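Local coordinates for obscurin (Homo sapiens, PDB 2YZ8), which probably serves as one of the many Ig-like modules of obscurin, a giant muscle protein thought to combine scaffolding with kinase and RhoGEF signalling, at residues Arg68-Arg71 / Pro72-Gly76. Sequence-based numbering, arbitrary orientation.
Sequences RNLR and PQDSG
The guanidinium of Arg71 turns its NE–NH2 edge to the carboxylate of Asp74, the two planes 54° apart. Arg71 NH2 meets Asp74 OD1 on the syn side at 2.7 Å, completing a salt bridge. Arg71 NE reaches Asp74 OD2 from above the carboxylate plane at 3.1 Å. The same face of that plane receives the backbone N of Arg71, which bonds to Asp74 OD2 on its anti side at 2.8 Å. A bend in the arginine chain (chi3 -63°) folds the guanidinium back to this carboxylate, a reach that needs a long, flexible side chain. Gln73 crosses Arg71 at about a right angle, its NE2 lying 3.2 Å from Arg71 CB.

The backbone closes the turn: Asp74 N donates to Arg71 O at 3.0 Å. Proline suits the start of the short 3-10 segment 72-74, having no N-H to satisfy there, and Ser75 OG returns to Pro72 O at 2.7 Å. Aspartate is short enough to accept from both backbone and side chain of Arg71; an alanine here would probably leave the Arg71 backbone N-H without its acceptor and the cations of Arg71 and Lys53 without their shared carboxylate. Leu70 CD2 packs 3.7 Å from Asp74 CB.

This is the E–F turn of the Ig fold, linking strand 62-67 in one sheet to strand 76-82 in the other. Lys53 adds a second salt bridge to Asp74, Tyr78 OH binds Asp74 O as a tyrosine corner, and the buried Leu70 side chain packs on Leu91 and Val93 of strand 85-94.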
loop_
_atom_site.group_PDB
_atom_site.type_symbol
_atom_site.label_atom_id
_atom_site.label_comp_id
_atom_site.label_asym_id
_atom_site.label_seq_id
_atom_site.Cartn_x
_atom_site.Cartn_y
_atom_site.Cartn_z
ATOM N N ARG A 68 -0.503 3.960 -9.456
ATOM C CA ARG A 68 -1.075 4.285 -10.757
ATOM C C ARG A 68 -0.211 3.751 -11.902
ATOM O O ARG A 68 0.957 3.412 -11.696
ATOM C CB ARG A 68 -1.295 5.794 -10.876
ATOM C CG ARG A 68 -2.451 6.295 -10.018
ATOM C CD ARG A 68 -2.514 7.807 -9.953
ATOM N NE ARG A 68 -1.538 8.343 -9.009
ATOM C CZ ARG A 68 -1.672 9.493 -8.360
ATOM N NH1 ARG A 68 -2.752 10.244 -8.529
ATOM N NH2 ARG A 68 -0.722 9.888 -7.527
ATOM N N ASN A 69 -0.803 3.668 -13.094
ATOM C CA ASN A 69 -0.130 3.150 -14.296
ATOM C C ASN A 69 0.663 1.861 -14.036
ATOM O O ASN A 69 1.881 1.805 -14.261
ATOM C CB ASN A 69 0.765 4.226 -14.932
ATOM C CG ASN A 69 -0.018 5.442 -15.414
ATOM O OD1 ASN A 69 -0.775 6.054 -14.661
ATOM N ND2 ASN A 69 0.178 5.807 -16.678
ATOM N N LEU A 70 -0.036 0.829 -13.562
ATOM C CA LEU A 70 0.608 -0.431 -13.196
ATOM C C LEU A 70 1.396 -1.069 -14.334
ATOM O O LEU A 70 0.869 -1.284 -15.433
ATOM C CB LEU A 70 -0.406 -1.442 -12.651
ATOM C CG LEU A 70 -0.632 -1.508 -11.139
ATOM C CD1 LEU A 70 -1.547 -2.673 -10.853
ATOM C CD2 LEU A 70 0.676 -1.669 -10.369
ATOM N N ARG A 71 2.662 -1.349 -14.041
ATOM C CA ARG A 71 3.562 -2.073 -14.924
ATOM C C ARG A 71 3.983 -3.332 -14.164
ATOM O O ARG A 71 3.861 -3.362 -12.940
ATOM C CB ARG A 71 4.801 -1.227 -15.202
ATOM C CG ARG A 71 4.562 0.131 -15.839
ATOM C CD ARG A 71 5.780 1.020 -15.621
ATOM N NE ARG A 71 6.007 1.268 -14.195
ATOM C CZ ARG A 71 7.163 1.664 -13.666
ATOM N NH1 ARG A 71 8.228 1.858 -14.432
ATOM N NH2 ARG A 71 7.253 1.859 -12.357
ATOM N N PRO A 72 4.490 -4.370 -14.871
ATOM C CA PRO A 72 5.012 -5.544 -14.152
ATOM C C PRO A 72 6.115 -5.223 -13.129
ATOM O O PRO A 72 6.212 -5.901 -12.106
ATOM C CB PRO A 72 5.574 -6.434 -15.271
ATOM C CG PRO A 72 4.868 -6.000 -16.510
ATOM C CD PRO A 72 4.595 -4.529 -16.335
ATOM N N GLN A 73 6.929 -4.207 -13.409
ATOM C CA GLN A 73 8.008 -3.763 -12.512
ATOM C C GLN A 73 7.493 -3.144 -11.215
ATOM O O GLN A 73 8.276 -2.919 -10.286
ATOM C CB GLN A 73 8.912 -2.729 -13.201
ATOM C CG GLN A 73 9.648 -3.220 -14.428
ATOM C CD GLN A 73 8.997 -2.790 -15.733
ATOM O OE1 GLN A 73 9.678 -2.617 -16.742
ATOM N NE2 GLN A 73 7.679 -2.627 -15.722
ATOM N N ASP A 74 6.197 -2.836 -11.169
ATOM C CA ASP A 74 5.568 -2.288 -9.968
ATOM C C ASP A 74 5.131 -3.395 -9.018
ATOM O O ASP A 74 4.752 -3.121 -7.885
ATOM C CB ASP A 74 4.344 -1.437 -10.329
ATOM C CG ASP A 74 4.697 -0.181 -11.101
ATOM O OD1 ASP A 74 5.665 0.509 -10.718
ATOM O OD2 ASP A 74 3.985 0.136 -12.079
ATOM N N SER A 75 5.176 -4.641 -9.486
ATOM C CA SER A 75 4.785 -5.781 -8.667
ATOM C C SER A 75 5.850 -6.069 -7.612
ATOM O O SER A 75 7.020 -5.706 -7.780
ATOM C CB SER A 75 4.536 -7.015 -9.543
ATOM O OG SER A 75 5.750 -7.557 -10.021
ATOM N N GLY A 76 5.437 -6.726 -6.531
ATOM C CA GLY A 76 6.347 -7.112 -5.451
ATOM C C GLY A 76 5.726 -6.831 -4.096
ATOM O O GLY A 76 4.508 -6.650 -3.977
#